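Local coordinates for cytochrome c552 (PDB 5ZE8), which carries five c-type hemes at low potential and probably transfers electrons in a thermophilic purple sulfur photosynthetic bacterium, at residues A107-T112 with C130-T135; L100-P105 with M226-Q231. All blocks are in the same frame, centred on the assembly; numbering follows the deposited sequence.

Interaction 1: residues A107-T112 with C130-T135; sequences AARDQT and CHTLKT. With HEC (heme c), chain D.
Arg109 and Thr132 make the direct contact between residues 107-112 and 130-135, and it is polar: NH1 of Arg109 donates to OG1 of Thr132 at 3.0 Å. The hydroxyl oxygen sits at the edge of the guanidinium, almost exactly in its plane, yet the bond is bent, with 140° at the hydrogen. The reach depends on an extended arginine. CG lies anti to the backbone N (chi1 -173°) and the chain stays straight as far as NE, which lets one side chain bridge backbones whose nearest CA atoms, those of Arg109 and Thr132, are 11.2 Å apart. Both ends are fixed by further bonds. NH2 of Arg109 is hydrogen-bonded to the carbonyl of Ser156, and OG1 of Thr132 is also bonded to the carbonyl of Val128, one turn back.

Backbone bonds shape the end of helix 105-109. Thr112 N reaches Ala107 O at 3.1 Å and Gln111 N reaches Ala108 O at 3.0 Å; with the positive phi of Gln111 (51°) these define a Schellman motif. In residues 130-135, Lys134 and Thr135 both face Asp154 of strand 153-155, a classic beta bulge in the two-stranded sheet.

The third kind of interaction is with the heme of chain D. SG of Cys130 is covalently joined to CAC of that heme at 1.9 Å. NE2 of His131 binds the heme iron, FE, at 2.1 Å; His270 supplies the other axial ligand. The ring of His131 is held by a second bond, from ND1 to the carbonyl of Gln160. Thr132 follows directly on the Cys-His end of a CXXCH heme-binding motif, and the arginine ties the end of helix 105-109 to a bis-histidine c-type heme site.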
loop_
_atom_site.group_PDB
_atom_site.type_symbol
_atom_site.label_atom_id
_atom_site.label_comp_id
_atom_site.label_asym_id
_atom_site.label_seq_id
_atom_site.Cartn_x
_atom_site.Cartn_y
_atom_site.Cartn_z
ATOM N N ALA A 107 -10.028 -11.171 12.709
ATOM C CA ALA A 107 -11.522 -11.313 12.644
ATOM C C ALA A 107 -11.855 -12.401 11.628
ATOM O O ALA A 107 -12.635 -13.259 11.936
ATOM C CB ALA A 107 -12.187 -10.003 12.292
ATOM N N ALA A 108 -11.196 -12.379 10.452
ATOM C CA ALA A 108 -11.477 -13.414 9.479
ATOM C C ALA A 108 -11.049 -14.774 10.061
ATOM O O ALA A 108 -11.743 -15.767 9.883
ATOM C CB ALA A 108 -10.715 -13.100 8.271
ATOM N N ARG A 109 -9.965 -14.820 10.844
ATOM C CA ARG A 109 -9.509 -16.108 11.417
ATOM C C ARG A 109 -10.525 -16.693 12.406
ATOM O O ARG A 109 -10.637 -17.937 12.488
ATOM C CB ARG A 109 -8.173 -15.930 12.112
ATOM C CG ARG A 109 -7.541 -17.219 12.578
ATOM C CD ARG A 109 -6.146 -16.897 12.902
ATOM N NE ARG A 109 -5.404 -18.041 13.394
ATOM C CZ ARG A 109 -4.116 -18.006 13.607
ATOM N NH1 ARG A 109 -3.423 -16.878 13.383
ATOM N NH2 ARG A 109 -3.540 -19.156 14.071
ATOM N N ASP A 110 -11.310 -15.836 13.027
ATOM C CA ASP A 110 -12.352 -16.226 13.963
ATOM C C ASP A 110 -13.744 -16.255 13.322
ATOM O O ASP A 110 -14.774 -16.469 14.021
ATOM C CB ASP A 110 -12.343 -15.238 15.164
ATOM C CG ASP A 110 -11.250 -15.514 16.117
ATOM O OD1 ASP A 110 -10.572 -16.581 15.979
ATOM O OD2 ASP A 110 -10.960 -14.605 16.958
ATOM N N GLN A 111 -13.831 -16.130 11.981
ATOM C CA GLN A 111 -15.147 -16.120 11.266
ATOM C C GLN A 111 -16.125 -15.121 11.856
ATOM O O GLN A 111 -17.331 -15.452 12.055
ATOM C CB GLN A 111 -15.792 -17.539 11.179
ATOM C CG GLN A 111 -16.769 -17.772 10.000
ATOM C CD GLN A 111 -16.154 -17.871 8.632
ATOM O OE1 GLN A 111 -16.890 -17.678 7.624
ATOM N NE2 GLN A 111 -14.893 -18.193 8.526
ATOM N N THR A 112 -15.680 -13.899 12.088
ATOM C CA THR A 112 -16.564 -12.832 12.591
ATOM C C THR A 112 -16.417 -11.546 11.800
ATOM O O THR A 112 -15.284 -11.261 11.321
ATOM C CB THR A 112 -16.311 -12.556 14.073
ATOM O OG1 THR A 112 -17.248 -11.559 14.555
ATOM C CG2 THR A 112 -14.931 -12.065 14.372
ATOM N N CYS A 130 0.589 -10.718 11.574
ATOM C CA CYS A 130 1.720 -10.995 10.717
ATOM C C CYS A 130 2.603 -12.101 11.300
ATOM O O CYS A 130 3.130 -12.935 10.528
ATOM C CB CYS A 130 2.578 -9.762 10.569
ATOM S SG CYS A 130 1.939 -8.671 9.299
ATOM N N HIS A 131 2.809 -12.091 12.619
ATOM C CA HIS A 131 3.763 -13.009 13.206
ATOM C C HIS A 131 3.246 -14.419 13.477
ATOM O O HIS A 131 3.959 -15.217 14.056
ATOM C CB HIS A 131 4.492 -12.407 14.462
ATOM C CG HIS A 131 5.477 -11.351 14.095
ATOM N ND1 HIS A 131 6.770 -11.679 13.664
ATOM C CD2 HIS A 131 5.379 -9.982 14.030
ATOM C CE1 HIS A 131 7.377 -10.531 13.351
ATOM N NE2 HIS A 131 6.583 -9.501 13.579
ATOM N N THR A 132 2.042 -14.719 13.000
ATOM C CA THR A 132 1.544 -16.141 13.041
ATOM C C THR A 132 1.450 -16.744 11.619
ATOM O O THR A 132 0.964 -17.863 11.475
ATOM C CB THR A 132 0.269 -16.320 13.896
ATOM O OG1 THR A 132 -0.762 -15.488 13.457
ATOM C CG2 THR A 132 0.583 -16.068 15.376
ATOM N N LEU A 133 1.794 -15.984 10.576
ATOM C CA LEU A 133 1.823 -16.531 9.194
ATOM C C LEU A 133 2.995 -17.480 9.150
ATOM O O LEU A 133 4.101 -17.111 9.476
ATOM C CB LEU A 133 2.060 -15.410 8.218
ATOM C CG LEU A 133 0.991 -14.318 8.163
ATOM C CD1 LEU A 133 1.473 -13.248 7.194
ATOM C CD2 LEU A 133 -0.411 -14.822 7.891
ATOM N N LYS A 134 2.755 -18.749 8.773
ATOM C CA LYS A 134 3.806 -19.766 8.804
ATOM C C LYS A 134 4.354 -20.172 7.433
ATOM O O LYS A 134 5.555 -20.101 7.219
ATOM C CB LYS A 134 3.397 -20.969 9.596
ATOM C CG LYS A 134 4.525 -21.952 9.769
ATOM C CD LYS A 134 4.065 -23.112 10.610
ATOM C CE LYS A 134 5.182 -24.098 10.775
ATOM N NZ LYS A 134 4.598 -25.238 11.532
ATOM N N THR A 135 3.463 -20.514 6.516
ATOM C CA THR A 135 3.924 -21.016 5.195
ATOM C C THR A 135 3.043 -20.403 4.130
ATOM O O THR A 135 1.827 -20.570 4.170
ATOM C CB THR A 135 3.804 -22.527 5.144
ATOM O OG1 THR A 135 4.498 -23.129 6.264
ATOM C CG2 THR A 135 4.309 -23.085 3.836
HETATM FE FE HEC D . 7.180 -7.576 13.176
HETATM C CHA HEC D . 10.471 -8.461 12.475
HETATM C CHB HEC D . 7.899 -7.486 16.471
HETATM C CHC HEC D . 4.086 -6.075 13.796
HETATM C CHD HEC D . 6.268 -8.286 10.004
HETATM N NA HEC D . 8.826 -7.884 14.241
HETATM C C1A HEC D . 10.078 -8.209 13.790
HETATM C C2A HEC D . 11.000 -8.202 14.891
HETATM C C3A HEC D . 10.261 -7.945 16.043
HETATM C C4A HEC D . 8.939 -7.751 15.612
HETATM C CMA HEC D . 10.722 -7.823 17.497
HETATM C CAA HEC D . 12.524 -8.384 14.734
HETATM C CBA HEC D . 13.080 -6.971 14.512
HETATM C CGA HEC D . 14.590 -6.993 14.370
HETATM O O1A HEC D . 15.291 -7.708 15.142
HETATM O O2A HEC D . 15.138 -6.179 13.608
HETATM N NB HEC D . 6.163 -6.916 14.816
HETATM C C1B HEC D . 6.650 -7.030 16.042
HETATM C C2B HEC D . 5.672 -6.462 16.954
HETATM C C3B HEC D . 4.624 -6.014 16.232
HETATM C C4B HEC D . 4.920 -6.350 14.861
HETATM C CMB HEC D . 5.880 -6.313 18.445
HETATM C CAB HEC D . 3.441 -5.221 16.580
HETATM C CBB HEC D . 3.648 -4.019 17.269
HETATM N NC HEC D . 5.522 -7.252 12.113
HETATM C C1C HEC D . 4.361 -6.584 12.488
HETATM C C2C HEC D . 3.447 -6.523 11.415
HETATM C C3C HEC D . 3.994 -7.220 10.343
HETATM C C4C HEC D . 5.320 -7.633 10.789
HETATM C CMC HEC D . 2.053 -5.947 11.540
HETATM C CAC HEC D . 3.396 -7.438 8.988
HETATM C CBC HEC D . 2.876 -6.324 8.236
HETATM N ND HEC D . 8.145 -8.216 11.608
HETATM C C1D HEC D . 7.589 -8.476 10.369
HETATM C C2D HEC D . 8.610 -8.957 9.394
HETATM C C3D HEC D . 9.768 -8.997 10.094
HETATM C C4D HEC D . 9.499 -8.531 11.480
HETATM C CMD HEC D . 8.363 -9.449 8.007
HETATM C CAD HEC D . 11.096 -9.440 9.556
HETATM C CBD HEC D . 11.811 -8.294 8.827
HETATM C CGD HEC D . 12.926 -8.847 7.950
HETATM O O1D HEC D . 12.916 -8.698 6.721
HETATM O O2D HEC D . 13.894 -9.347 8.495
#

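Interaction 2: residues L100-P105 with M226-Q231; sequences LYCHAP and MGCHDQ. With HEC (heme c), chain E.
SG of Cys102 and SG of Cys228 each lie anti to their own carbonyl carbon (chi1 -54° and -57°); with both CB atoms pointing toward the other segment, these torsions leave the two sulfurs 4.1 Å apart. The contact is apolar and close at the backbone too: Cys102 SG rests 3.9 Å from Cys228 CA, and the two CA atoms are 5.4 Å apart. Such a sulfur separation is far beyond a disulfide, and each thioether is committed to a different heme: Cys228 SG is bonded to CAC of the chain E heme at 1.9 Å, Cys102 SG to CAC of another heme c.

Each cysteine precedes a histidine, as at the end of a CXXCH heme-binding motif, so two such motifs pack side by side in a multiheme cytochrome c. NE2 of His229 binds the chain E iron at 2.1 Å, opposite His61, whereas NE2 of His103 binds the iron of the second heme. One face of the His103 ring also meets the chain E heme: methyl CMD stands 3.7 Å above the ring plane, over its centre, and propionate oxygen O2D lies at the ring edge. With an alanine in place of His103, the second iron is likely to lose this axial ligand, and methyl CMD the ring that faces it. The ring of His72 stacks on that of His103, while Cys102 O approaches CAC of the chain E heme at 3.5 Å.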
loop_
_atom_site.group_PDB
_atom_site.type_symbol
_atom_site.label_atom_id
_atom_site.label_comp_id
_atom_site.label_asym_id
_atom_site.label_seq_id
_atom_site.Cartn_x
_atom_site.Cartn_y
_atom_site.Cartn_z
ATOM N N LEU A 100 -11.974 -8.810 4.821
ATOM C CA LEU A 100 -11.455 -9.054 6.150
ATOM C C LEU A 100 -10.198 -9.928 6.123
ATOM O O LEU A 100 -9.404 -9.912 7.056
ATOM C CB LEU A 100 -12.509 -9.576 7.059
ATOM C CG LEU A 100 -13.760 -8.736 7.187
ATOM C CD1 LEU A 100 -14.800 -9.491 7.987
ATOM C CD2 LEU A 100 -13.505 -7.311 7.580
ATOM N N TYR A 101 -10.032 -10.776 5.080
ATOM C CA TYR A 101 -8.897 -11.634 4.989
ATOM C C TYR A 101 -7.588 -10.871 4.998
ATOM O O TYR A 101 -6.556 -11.389 5.427
ATOM C CB TYR A 101 -8.980 -12.562 3.779
ATOM C CG TYR A 101 -10.206 -13.474 3.678
ATOM C CD1 TYR A 101 -10.632 -14.181 4.758
ATOM C CD2 TYR A 101 -10.843 -13.597 2.503
ATOM C CE1 TYR A 101 -11.760 -14.971 4.652
ATOM C CE2 TYR A 101 -11.921 -14.441 2.356
ATOM C CZ TYR A 101 -12.361 -15.085 3.488
ATOM O OH TYR A 101 -13.539 -15.970 3.401
ATOM N N CYS A 102 -7.636 -9.670 4.504
ATOM C CA CYS A 102 -6.456 -8.740 4.375
ATOM C C CYS A 102 -6.521 -7.581 5.338
ATOM O O CYS A 102 -5.514 -7.197 5.882
ATOM C CB CYS A 102 -6.248 -8.165 2.968
ATOM S SG CYS A 102 -6.157 -9.549 1.722
ATOM N N HIS A 103 -7.731 -7.002 5.528
ATOM C CA HIS A 103 -7.909 -5.769 6.337
ATOM C C HIS A 103 -8.191 -6.052 7.806
ATOM O O HIS A 103 -7.991 -5.149 8.627
ATOM C CB HIS A 103 -9.034 -4.904 5.797
ATOM C CG HIS A 103 -8.753 -4.203 4.504
ATOM N ND1 HIS A 103 -8.354 -2.872 4.489
ATOM C CD2 HIS A 103 -8.841 -4.605 3.171
ATOM C CE1 HIS A 103 -8.183 -2.507 3.222
ATOM N NE2 HIS A 103 -8.465 -3.518 2.400
ATOM N N ALA A 104 -8.697 -7.241 8.176
ATOM C CA ALA A 104 -8.962 -7.553 9.575
ATOM C C ALA A 104 -8.670 -9.030 9.788
ATOM O O ALA A 104 -9.562 -9.815 10.121
ATOM C CB ALA A 104 -10.344 -7.134 9.986
ATOM N N PRO A 105 -7.403 -9.428 9.617
ATOM C CA PRO A 105 -7.084 -10.834 9.577
ATOM C C PRO A 105 -7.499 -11.628 10.748
ATOM O O PRO A 105 -7.950 -12.786 10.591
ATOM C CB PRO A 105 -5.551 -10.856 9.314
ATOM C CG PRO A 105 -5.099 -9.496 9.707
ATOM C CD PRO A 105 -6.222 -8.589 9.340
ATOM N N MET A 226 3.011 -11.275 0.456
ATOM C CA MET A 226 2.306 -11.530 -0.783
ATOM C C MET A 226 0.868 -11.938 -0.634
ATOM O O MET A 226 0.090 -11.647 -1.573
ATOM C CB MET A 226 3.036 -12.577 -1.691
ATOM C CG MET A 226 4.261 -12.084 -2.363
ATOM S SD MET A 226 3.890 -10.796 -3.583
ATOM C CE MET A 226 4.385 -9.642 -2.445
ATOM N N GLY A 227 0.470 -12.597 0.434
ATOM C CA GLY A 227 -0.964 -13.002 0.542
ATOM C C GLY A 227 -1.926 -11.813 0.460
ATOM O O GLY A 227 -3.040 -11.877 -0.084
ATOM N N CYS A 228 -1.485 -10.724 1.057
ATOM C CA CYS A 228 -2.279 -9.473 1.066
ATOM C C CYS A 228 -1.955 -8.527 -0.007
ATOM O O CYS A 228 -2.812 -7.650 -0.299
ATOM C CB CYS A 228 -2.118 -8.769 2.421
ATOM S SG CYS A 228 -2.612 -9.875 3.776
ATOM N N HIS A 229 -0.754 -8.607 -0.588
ATOM C CA HIS A 229 -0.290 -7.623 -1.558
ATOM C C HIS A 229 -0.049 -8.126 -2.976
ATOM O O HIS A 229 0.300 -7.283 -3.855
ATOM C CB HIS A 229 0.996 -7.053 -1.000
ATOM C CG HIS A 229 0.752 -6.011 0.063
ATOM N ND1 HIS A 229 0.392 -4.710 -0.278
ATOM C CD2 HIS A 229 0.893 -6.052 1.418
ATOM C CE1 HIS A 229 0.306 -4.029 0.877
ATOM N NE2 HIS A 229 0.558 -4.837 1.903
ATOM N N ASP A 230 -0.218 -9.423 -3.253
ATOM C CA ASP A 230 0.144 -9.968 -4.632
ATOM C C ASP A 230 -0.877 -9.467 -5.628
ATOM O O ASP A 230 -0.525 -8.758 -6.613
ATOM C CB ASP A 230 0.269 -11.487 -4.594
ATOM C CG ASP A 230 0.487 -12.107 -5.908
ATOM O OD1 ASP A 230 0.729 -11.452 -6.874
ATOM O OD2 ASP A 230 0.257 -13.331 -6.009
ATOM N N GLN A 231 -2.149 -9.751 -5.365
ATOM C CA GLN A 231 -3.172 -9.499 -6.413
ATOM C C GLN A 231 -4.530 -9.470 -5.770
ATOM O O GLN A 231 -4.712 -10.095 -4.740
ATOM C CB GLN A 231 -3.087 -10.548 -7.528
ATOM C CG GLN A 231 -3.859 -10.203 -8.780
ATOM C CD GLN A 231 -3.488 -10.965 -10.068
ATOM O OE1 GLN A 231 -2.325 -11.300 -10.331
ATOM N NE2 GLN A 231 -4.497 -11.187 -10.896
HETATM FE FE HEC E . 0.703 -4.286 3.925
HETATM C CHA HEC E . -0.870 -1.297 3.439
HETATM C CHB HEC E . 3.673 -2.897 2.933
HETATM C CHC HEC E . 2.300 -7.193 4.763
HETATM C CHD HEC E . -2.345 -5.854 4.430
HETATM N NA HEC E . 1.258 -2.474 3.328
HETATM C C1A HEC E . 0.493 -1.328 3.186
HETATM C C2A HEC E . 1.287 -0.214 2.724
HETATM C C3A HEC E . 2.529 -0.728 2.540
HETATM C C4A HEC E . 2.537 -2.086 3.010
HETATM C CMA HEC E . 3.781 0.025 2.083
HETATM C CAA HEC E . 0.791 1.140 2.367
HETATM C CBA HEC E . 0.821 2.052 3.591
HETATM C CGA HEC E . 0.229 3.421 3.241
HETATM O O1A HEC E . -0.909 3.543 2.745
HETATM O O2A HEC E . 0.848 4.481 3.556
HETATM N NB HEC E . 2.633 -4.896 3.826
HETATM C C1B HEC E . 3.702 -4.227 3.346
HETATM C C2B HEC E . 4.852 -5.072 3.380
HETATM C C3B HEC E . 4.488 -6.266 3.885
HETATM C C4B HEC E . 3.067 -6.130 4.241
HETATM C CMB HEC E . 6.231 -4.645 2.888
HETATM C CAB HEC E . 5.312 -7.451 4.229
HETATM C CBB HEC E . 6.479 -7.143 5.025
HETATM N NC HEC E . 0.126 -6.096 4.493
HETATM C C1C HEC E . 0.886 -7.149 4.795
HETATM C C2C HEC E . 0.114 -8.350 5.208
HETATM C C3C HEC E . -1.172 -7.956 5.088
HETATM C C4C HEC E . -1.195 -6.574 4.650
HETATM C CMC HEC E . 0.686 -9.706 5.593
HETATM C CAC HEC E . -2.464 -8.755 5.311
HETATM C CBC HEC E . -2.571 -9.613 6.416
HETATM N ND HEC E . -1.161 -3.687 3.907
HETATM C C1D HEC E . -2.301 -4.457 4.116
HETATM C C2D HEC E . -3.499 -3.637 4.043
HETATM C C3D HEC E . -3.108 -2.381 3.800
HETATM C C4D HEC E . -1.624 -2.420 3.731
HETATM C CMD HEC E . -4.855 -4.203 4.201
HETATM C CAD HEC E . -4.047 -1.164 3.588
HETATM C CBD HEC E . -4.865 -0.816 4.796
HETATM C CGD HEC E . -5.687 0.439 4.533
HETATM O O1D HEC E . -5.285 1.395 3.803
HETATM O O2D HEC E . -6.827 0.496 5.089
#

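Following the chain from the N terminus, helix 100-103 is the first of the contact segments, the earlier half of interaction 2, and the chain passes almost at once into helix 105-109, where interaction 1 begins. Interaction 1 closes after 17 intervening residues, at the end of helix 127-131 and the start of strand 133-136. Interaction 2 closes only after 120, at helix 226-229, so the shorter loop lies wholly within the longer one and the two do not cross. Their centres are 10 Å apart and they touch directly, with Ala108 CB packing 3.7 Å from Tyr101 CD1. Together they link three heme-attachment helices, 100-103, 127-131 and 226-229, through the adjoining helix 105-109.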